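Local coordinates for exported protein (Bacteroides fragilis, PDB 4JX0) that is of unknown function, binds magnesium, and joins a BT_3987-like N-terminal domain to a C-terminal beta-sandwich domain related to the F5/F8 type C family, at residues R242-K256 with F275-S287. Sequence-based numbering, arbitrary orientation.
Sequences RLDTNTSPSGSYMLK and FDRKSMDGIAYIS
Leu243 and Ala284 form a hydrogen-bonded antiparallel pair, with Leu243 N to Ala284 O at 2.8 Å and Ala284 N to Leu243 O at 3.0 Å. The N-to-C directions of strands 242-244 and 283-287 differ by 155°. Thr245 N also donates to Gly282 O (2.8 Å). Among the charged groups, Arg277 reaches between the layers: its NE and NH2 both grip Leu255 O, each at 2.9 Å and in the guanidinium plane. NH2 is shared with Asp281 O, and NH1 forms a salt bridge to Asp281 OD1; bonds along two edges restrain the group's rotation, with Ala284 CB 3.9 Å above one face. Asp281 OD1 also takes Ile283 N from the opposite side of its carboxylate plane, closing an Asx turn. A final turn of -58° (chi4) in Lys256 swings NZ to Asp276 OD1 (2.7 Å, a salt bridge) and Arg277 O. Arg242 NH1 pairs with Asp244, and a water bridges Arg242 NE and Tyr285 OH. Ile283 CG2 packs 3.8 Å above the Arg242 guanidinium plane. In apolar contacts, Leu243 CD2 meets Ile286 CD1 at 4.0 Å, and Met254 CE packs on Met280 CB. The contact joins the facing sheets of a beta sandwich, consistent with an F5/F8 type C (discoidin-like) fold. Strand 235-244 lies between strands 283-294 and 312-319, with Asp244 beside the magnesium ligands Asn314 and Glu315, whereas strands 255-263 and 269-276 belong to the facing sheet, where Met302 of strand 296-304 touches Leu243 and Leu255.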
ATOM      1  N   ARG A 242      21.062   9.759 -12.555  1.00 26.97           N
ATOM      2  CA  ARG A 242      22.030   9.902 -11.465  1.00 26.64           C
ATOM      3  C   ARG A 242      21.554  11.088 -10.657  1.00 33.28           C
ATOM      4  O   ARG A 242      21.595  12.216 -11.154  1.00 34.29           O
ATOM      5  CB  ARG A 242      23.460  10.107 -11.997  1.00 24.92           C
ATOM      6  CG  ARG A 242      24.558  10.488 -10.970  1.00 32.56           C
ATOM      7  CD  ARG A 242      25.637  11.382 -11.586  1.00 42.95           C
ATOM      8  NE  ARG A 242      27.014  10.913 -11.346  1.00 47.75           N
ATOM      9  CZ  ARG A 242      27.842  11.338 -10.386  1.00 58.64           C
ATOM     10  NH1 ARG A 242      27.445  12.253  -9.506  1.00 37.61           N
ATOM     11  NH2 ARG A 242      29.071  10.845 -10.297  1.00 47.92           N
ATOM     12  N   LEU A 243      21.047  10.837  -9.448  1.00 30.73           N
ATOM     13  CA  LEU A 243      20.562  11.876  -8.543  1.00 31.18           C
ATOM     14  C   LEU A 243      21.574  12.056  -7.413  1.00 35.17           C
ATOM     15  O   LEU A 243      21.704  11.164  -6.574  1.00 35.21           O
ATOM     16  CB  LEU A 243      19.174  11.513  -7.966  1.00 31.51           C
ATOM     17  CG  LEU A 243      17.966  11.938  -8.783  1.00 36.84           C
ATOM     18  CD1 LEU A 243      17.945  11.256 -10.123  1.00 37.06           C
ATOM     19  CD2 LEU A 243      16.682  11.653  -8.026  1.00 40.38           C
ATOM     20  N   ASP A 244      22.303  13.176  -7.394  1.00 31.15           N
ATOM     21  CA  ASP A 244      23.245  13.441  -6.310  1.00 30.95           C
ATOM     22  C   ASP A 244      22.461  13.846  -5.099  1.00 33.26           C
ATOM     23  O   ASP A 244      21.630  14.742  -5.189  1.00 31.84           O
ATOM     24  CB  ASP A 244      24.265  14.516  -6.676  1.00 33.41           C
ATOM     25  CG  ASP A 244      25.297  13.971  -7.614  1.00 46.08           C
ATOM     26  OD1 ASP A 244      24.950  13.721  -8.792  1.00 48.81           O
ATOM     27  OD2 ASP A 244      26.420  13.656  -7.144  1.00 49.50           O
ATOM     28  N   THR A 245      22.701  13.186  -3.980  1.00 30.58           N
ATOM     29  CA  THR A 245      21.952  13.410  -2.760  1.00 31.13           C
ATOM     30  C   THR A 245      22.925  13.606  -1.599  1.00 37.86           C
ATOM     31  O   THR A 245      24.138  13.661  -1.802  1.00 38.80           O
ATOM     32  CB  THR A 245      20.966  12.240  -2.585  1.00 35.26           C
ATOM     33  OG1 THR A 245      20.018  12.551  -1.568  1.00 39.25           O
ATOM     34  CG2 THR A 245      21.648  10.911  -2.287  1.00 32.50           C
ATOM     35  N   ASN A 246      22.384  13.750  -0.393  1.00 35.35           N
ATOM     36  CA  ASN A 246      23.182  13.996   0.802  1.00 36.43           C
ATOM     37  C   ASN A 246      24.084  12.805   1.129  1.00 41.97           C
ATOM     38  O   ASN A 246      23.711  11.668   0.850  1.00 41.90           O
ATOM     39  CB  ASN A 246      22.265  14.286   1.989  1.00 38.89           C
ATOM     40  CG  ASN A 246      22.944  15.053   3.080  1.00 61.27           C
ATOM     41  OD1 ASN A 246      23.769  14.516   3.813  1.00 55.01           O
ATOM     42  ND2 ASN A 246      22.647  16.336   3.194  1.00 55.91           N
ATOM     43  N   THR A 247      25.250  13.061   1.757  1.00 39.38           N
ATOM     44  CA  THR A 247      26.211  12.015   2.149  1.00 39.17           C
ATOM     45  C   THR A 247      26.218  11.770   3.668  1.00 44.29           C
ATOM     46  O   THR A 247      27.213  11.272   4.190  1.00 45.21           O
ATOM     47  CB  THR A 247      27.628  12.424   1.711  1.00 42.35           C
ATOM     48  OG1 THR A 247      27.993  13.635   2.380  1.00 44.04           O
ATOM     49  CG2 THR A 247      27.768  12.561   0.211  1.00 36.40           C
ATOM     50  N   SER A 248      25.135  12.105   4.382  1.00 40.37           N
ATOM     51  CA  SER A 248      25.105  11.953   5.836  1.00 40.96           C
ATOM     52  C   SER A 248      25.353  10.515   6.307  1.00 44.83           C
ATOM     53  O   SER A 248      24.635   9.625   5.862  1.00 43.53           O
ATOM     54  CB  SER A 248      23.758  12.405   6.392  1.00 45.37           C
ATOM     55  OG  SER A 248      23.744  12.377   7.811  1.00 58.54           O
ATOM     56  N   PRO A 249      26.253  10.275   7.289  1.00 42.81           N
ATOM     57  CA  PRO A 249      26.401   8.914   7.839  1.00 42.50           C
ATOM     58  C   PRO A 249      25.131   8.386   8.509  1.00 45.84           C
ATOM     59  O   PRO A 249      24.973   7.179   8.592  1.00 45.86           O
ATOM     60  CB  PRO A 249      27.523   9.064   8.876  1.00 45.71           C
ATOM     61  CG  PRO A 249      28.192  10.335   8.568  1.00 50.74           C
ATOM     62  CD  PRO A 249      27.155  11.221   7.975  1.00 45.86           C
ATOM     63  N   SER A 250      24.254   9.278   9.020  1.00 42.59           N
ATOM     64  CA  SER A 250      22.969   8.909   9.647  1.00 42.25           C
ATOM     65  C   SER A 250      21.864   8.679   8.601  1.00 45.24           C
ATOM     66  O   SER A 250      20.786   8.186   8.937  1.00 44.00           O
ATOM     67  CB  SER A 250      22.515  10.005  10.611  1.00 45.91           C
ATOM     68  OG  SER A 250      22.017  11.148   9.931  1.00 53.03           O
ATOM     69  N   GLY A 251      22.113   9.120   7.376  1.00 41.92           N
ATOM     70  CA  GLY A 251      21.174   9.008   6.280  1.00 40.96           C
ATOM     71  C   GLY A 251      20.194  10.155   6.178  1.00 44.71           C
ATOM     72  O   GLY A 251      19.245  10.051   5.398  1.00 44.33           O
ATOM     73  N   SER A 252      20.421  11.280   6.914  1.00 40.72           N
ATOM     74  CA  SER A 252      19.510  12.427   6.828  1.00 39.79           C
ATOM     75  C   SER A 252      19.658  13.117   5.483  1.00 40.13           C
ATOM     76  O   SER A 252      20.776  13.391   5.050  1.00 39.75           O
ATOM     77  CB  SER A 252      19.738  13.424   7.960  1.00 44.71           C
ATOM     78  OG  SER A 252      21.087  13.852   7.985  1.00 57.46           O
ATOM     79  N   TYR A 253      18.517  13.302   4.789  1.00 33.72           N
ATOM     80  CA  TYR A 253      18.417  13.918   3.473  1.00 32.04           C
ATOM     81  C   TYR A 253      19.074  13.088   2.347  1.00 34.10           C
ATOM     82  O   TYR A 253      19.121  13.561   1.212  1.00 33.08           O
ATOM     83  CB  TYR A 253      18.979  15.341   3.484  1.00 33.91           C
ATOM     84  CG  TYR A 253      18.435  16.184   4.613  1.00 36.56           C
ATOM     85  CD1 TYR A 253      17.068  16.383   4.763  1.00 38.65           C
ATOM     86  CD2 TYR A 253      19.283  16.771   5.543  1.00 38.30           C
ATOM     87  CE1 TYR A 253      16.558  17.153   5.803  1.00 40.93           C
ATOM     88  CE2 TYR A 253      18.786  17.545   6.590  1.00 40.02           C
ATOM     89  CZ  TYR A 253      17.420  17.736   6.717  1.00 48.40           C
ATOM     90  OH  TYR A 253      16.900  18.504   7.733  1.00 51.65           O
HETATM   91  N   MSE A 254      19.492  11.835   2.623  1.00 29.96           N
HETATM   92  CA  MSE A 254      20.103  10.947   1.632  1.00 28.23           C
HETATM   93  C   MSE A 254      18.996  10.115   1.014  1.00 31.69           C
HETATM   94  O   MSE A 254      18.408   9.305   1.721  1.00 32.30           O
HETATM   95  CB  MSE A 254      21.159  10.045   2.311  1.00 30.16           C
HETATM   96  CG  MSE A 254      21.709   8.935   1.411  1.00 35.79           C
HETATM   97 SE   MSE A 254      23.153   7.931   2.211  0.75 43.51          SE
HETATM   98  CE  MSE A 254      22.322   7.116   3.526  1.00 40.55           C
ATOM     99  N   LEU A 255      18.710  10.295  -0.276  1.00 27.02           N
ATOM    100  CA  LEU A 255      17.657   9.544  -0.968  1.00 26.74           C
ATOM    101  C   LEU A 255      17.842   8.030  -0.847  1.00 30.51           C
ATOM    102  O   LEU A 255      18.890   7.510  -1.231  1.00 29.58           O
ATOM    103  CB  LEU A 255      17.629   9.932  -2.465  1.00 26.59           C
ATOM    104  CG  LEU A 255      16.694   9.149  -3.392  1.00 30.22           C
ATOM    105  CD1 LEU A 255      15.252   9.239  -2.921  1.00 30.88           C
ATOM    106  CD2 LEU A 255      16.804   9.663  -4.807  1.00 30.09           C
ATOM    107  N   LYS A 256      16.815   7.337  -0.316  1.00 27.65           N
ATOM    108  CA  LYS A 256      16.775   5.879  -0.214  1.00 27.01           C
ATOM    109  C   LYS A 256      15.827   5.320  -1.234  1.00 32.05           C
ATOM    110  O   LYS A 256      16.218   4.460  -2.027  1.00 32.01           O
ATOM    111  CB  LYS A 256      16.321   5.422   1.176  1.00 29.38           C
ATOM    112  CG  LYS A 256      16.570   3.924   1.412  1.00 36.18           C
ATOM    113  CD  LYS A 256      15.448   3.233   2.141  1.00 35.09           C
ATOM    114  CE  LYS A 256      15.854   1.872   2.647  1.00 34.04           C
ATOM    115  NZ  LYS A 256      16.309   0.959   1.565  1.00 30.41           N
ATOM    116  N   PHE A 275      11.971   2.806  -6.698  1.00 28.69           N
ATOM    117  CA  PHE A 275      13.405   2.774  -6.471  1.00 27.39           C
ATOM    118  C   PHE A 275      13.550   2.629  -4.975  1.00 32.04           C
ATOM    119  O   PHE A 275      12.805   3.283  -4.257  1.00 31.99           O
ATOM    120  CB  PHE A 275      14.079   4.046  -6.987  1.00 28.34           C
ATOM    121  CG  PHE A 275      15.552   4.117  -6.653  1.00 28.93           C
ATOM    122  CD1 PHE A 275      16.470   3.314  -7.311  1.00 30.44           C
ATOM    123  CD2 PHE A 275      16.025   5.019  -5.710  1.00 29.71           C
ATOM    124  CE1 PHE A 275      17.830   3.415  -7.036  1.00 30.42           C
ATOM    125  CE2 PHE A 275      17.385   5.108  -5.434  1.00 31.30           C
ATOM    126  CZ  PHE A 275      18.276   4.308  -6.101  1.00 28.87           C
ATOM    127  N   ASP A 276      14.395   1.715  -4.501  1.00 28.58           N
ATOM    128  CA  ASP A 276      14.606   1.494  -3.064  1.00 27.98           C
ATOM    129  C   ASP A 276      15.978   0.862  -2.885  1.00 32.22           C
ATOM    130  O   ASP A 276      16.097  -0.368  -2.860  1.00 32.51           O
ATOM    131  CB  ASP A 276      13.478   0.622  -2.471  1.00 29.50           C
ATOM    132  CG  ASP A 276      13.577   0.324  -0.979  1.00 43.04           C
ATOM    133  OD1 ASP A 276      14.299   1.059  -0.270  1.00 43.97           O
ATOM    134  OD2 ASP A 276      12.904  -0.625  -0.513  1.00 51.61           O
ATOM    135  N   ARG A 277      17.027   1.706  -2.839  1.00 27.68           N
ATOM    136  CA  ARG A 277      18.399   1.209  -2.763  1.00 27.84           C
ATOM    137  C   ARG A 277      18.785   0.807  -1.347  1.00 35.90           C
ATOM    138  O   ARG A 277      18.146   1.202  -0.369  1.00 35.98           O
ATOM    139  CB  ARG A 277      19.423   2.202  -3.326  1.00 24.07           C
ATOM    140  CG  ARG A 277      19.457   3.575  -2.674  1.00 24.43           C
ATOM    141  CD  ARG A 277      20.717   4.327  -3.044  1.00 23.03           C
ATOM    142  NE  ARG A 277      20.730   5.660  -2.443  1.00 23.16           N
ATOM    143  CZ  ARG A 277      21.790   6.455  -2.355  1.00 41.02           C
ATOM    144  NH1 ARG A 277      22.970   6.060  -2.819  1.00 37.93           N
ATOM    145  NH2 ARG A 277      21.681   7.651  -1.796  1.00 27.54           N
ATOM    146  N   LYS A 278      19.827  -0.028  -1.270  1.00 33.49           N
ATOM    147  CA  LYS A 278      20.388  -0.557  -0.036  1.00 33.77           C
ATOM    148  C   LYS A 278      21.827  -0.047   0.192  1.00 37.36           C
ATOM    149  O   LYS A 278      22.392  -0.323   1.234  1.00 37.89           O
ATOM    150  CB  LYS A 278      20.363  -2.098  -0.106  1.00 37.25           C
ATOM    151  CG  LYS A 278      18.978  -2.707   0.173  1.00 52.64           C
ATOM    152  CD  LYS A 278      18.552  -3.741  -0.873  1.00 66.04           C
ATOM    153  CE  LYS A 278      18.055  -3.110  -2.161  1.00 77.33           C
ATOM    154  NZ  LYS A 278      18.068  -4.070  -3.302  1.00 82.26           N
ATOM    155  N   SER A 279      22.416   0.703  -0.757  1.00 32.65           N
ATOM    156  CA  SER A 279      23.771   1.242  -0.633  1.00 32.08           C
ATOM    157  C   SER A 279      23.717   2.714  -0.195  1.00 34.69           C
ATOM    158  O   SER A 279      23.055   3.514  -0.851  1.00 34.28           O
ATOM    159  CB  SER A 279      24.495   1.108  -1.969  1.00 35.89           C
ATOM    160  OG  SER A 279      25.772   1.722  -1.936  1.00 52.14           O
HETATM  161  N   MSE A 280      24.409   3.078   0.898  1.00 30.42           N
HETATM  162  CA  MSE A 280      24.434   4.457   1.401  1.00 29.19           C
HETATM  163  C   MSE A 280      25.602   5.250   0.830  1.00 34.00           C
HETATM  164  O   MSE A 280      26.751   4.910   1.096  1.00 34.66           O
HETATM  165  CB  MSE A 280      24.561   4.466   2.922  1.00 31.57           C
HETATM  166  CG  MSE A 280      23.483   3.693   3.630  1.00 38.27           C
HETATM  167 SE   MSE A 280      23.299   4.172   5.501  0.75 47.31          SE
HETATM  168  CE  MSE A 280      25.106   4.851   5.916  1.00 45.17           C
ATOM    169  N   ASP A 281      25.319   6.303   0.054  1.00 30.26           N
ATOM    170  CA  ASP A 281      26.342   7.219  -0.480  1.00 29.88           C
ATOM    171  C   ASP A 281      25.634   8.426  -1.110  1.00 31.18           C
ATOM    172  O   ASP A 281      24.401   8.454  -1.151  1.00 29.97           O
ATOM    173  CB  ASP A 281      27.329   6.531  -1.470  1.00 32.11           C
ATOM    174  CG  ASP A 281      26.729   5.896  -2.706  1.00 46.38           C
ATOM    175  OD1 ASP A 281      25.731   6.440  -3.230  1.00 46.30           O
ATOM    176  OD2 ASP A 281      27.304   4.897  -3.197  1.00 55.27           O
ATOM    177  N   GLY A 282      26.407   9.406  -1.564  1.00 26.47           N
ATOM    178  CA  GLY A 282      25.866  10.615  -2.167  1.00 25.75           C
ATOM    179  C   GLY A 282      25.424  10.521  -3.613  1.00 30.11           C
ATOM    180  O   GLY A 282      24.926  11.519  -4.129  1.00 30.15           O
ATOM    181  N   ILE A 283      25.641   9.385  -4.313  1.00 26.62           N
ATOM    182  CA  ILE A 283      25.237   9.246  -5.721  1.00 26.04           C
ATOM    183  C   ILE A 283      24.205   8.123  -5.864  1.00 31.15           C
ATOM    184  O   ILE A 283      24.554   6.943  -5.749  1.00 31.87           O
ATOM    185  CB  ILE A 283      26.444   9.002  -6.660  1.00 28.99           C
ATOM    186  CG1 ILE A 283      27.514  10.125  -6.531  1.00 28.69           C
ATOM    187  CG2 ILE A 283      25.959   8.916  -8.115  1.00 30.07           C
ATOM    188  CD1 ILE A 283      28.820   9.654  -6.153  1.00 27.31           C
ATOM    189  N   ALA A 284      22.940   8.493  -6.142  1.00 26.42           N
ATOM    190  CA  ALA A 284      21.858   7.532  -6.347  1.00 25.18           C
ATOM    191  C   ALA A 284      21.692   7.286  -7.837  1.00 28.47           C
ATOM    192  O   ALA A 284      21.484   8.248  -8.573  1.00 28.83           O
ATOM    193  CB  ALA A 284      20.561   8.060  -5.752  1.00 25.44           C
ATOM    194  N   TYR A 285      21.819   6.026  -8.293  1.00 23.34           N
ATOM    195  CA  TYR A 285      21.657   5.660  -9.703  1.00 22.00           C
ATOM    196  C   TYR A 285      20.342   4.940  -9.854  1.00 26.82           C
ATOM    197  O   TYR A 285      20.206   3.822  -9.347  1.00 27.20           O
ATOM    198  CB  TYR A 285      22.814   4.776 -10.200  1.00 22.42           C
ATOM    199  CG  TYR A 285      24.110   5.522 -10.416  1.00 23.13           C
ATOM    200  CD1 TYR A 285      24.304   6.307 -11.548  1.00 24.81           C
ATOM    201  CD2 TYR A 285      25.162   5.405  -9.517  1.00 23.76           C
ATOM    202  CE1 TYR A 285      25.513   6.966 -11.775  1.00 25.55           C
ATOM    203  CE2 TYR A 285      26.377   6.050  -9.736  1.00 24.59           C
ATOM    204  CZ  TYR A 285      26.550   6.827 -10.866  1.00 33.44           C
ATOM    205  OH  TYR A 285      27.724   7.518 -11.009  1.00 37.77           O
ATOM    206  N   ILE A 286      19.354   5.588 -10.495  1.00 22.91           N
ATOM    207  CA  ILE A 286      18.026   5.008 -10.728  1.00 22.34           C
ATOM    208  C   ILE A 286      18.036   4.498 -12.156  1.00 28.93           C
ATOM    209  O   ILE A 286      18.223   5.314 -13.054  1.00 30.55           O
ATOM    210  CB  ILE A 286      16.921   6.064 -10.472  1.00 24.07           C
ATOM    211  CG1 ILE A 286      17.111   6.710  -9.076  1.00 23.59           C
ATOM    212  CG2 ILE A 286      15.529   5.433 -10.626  1.00 23.58           C
ATOM    213  CD1 ILE A 286      16.217   7.791  -8.757  1.00 28.48           C
ATOM    214  N   SER A 287      17.901   3.174 -12.381  1.00 25.18           N
ATOM    215  CA  SER A 287      17.973   2.595 -13.730  1.00 25.97           C
ATOM    216  C   SER A 287      16.701   1.917 -14.157  1.00 32.79           C
ATOM    217  O   SER A 287      16.100   1.189 -13.376  1.00 32.85           O
ATOM    218  CB  SER A 287      19.094   1.562 -13.807  1.00 29.96           C
ATOM    219  OG  SER A 287      20.376   2.131 -13.618  1.00 44.41           O
TER
HETATM  220  O   HOH W   1      28.047   8.783 -13.416  1.00 13.37           O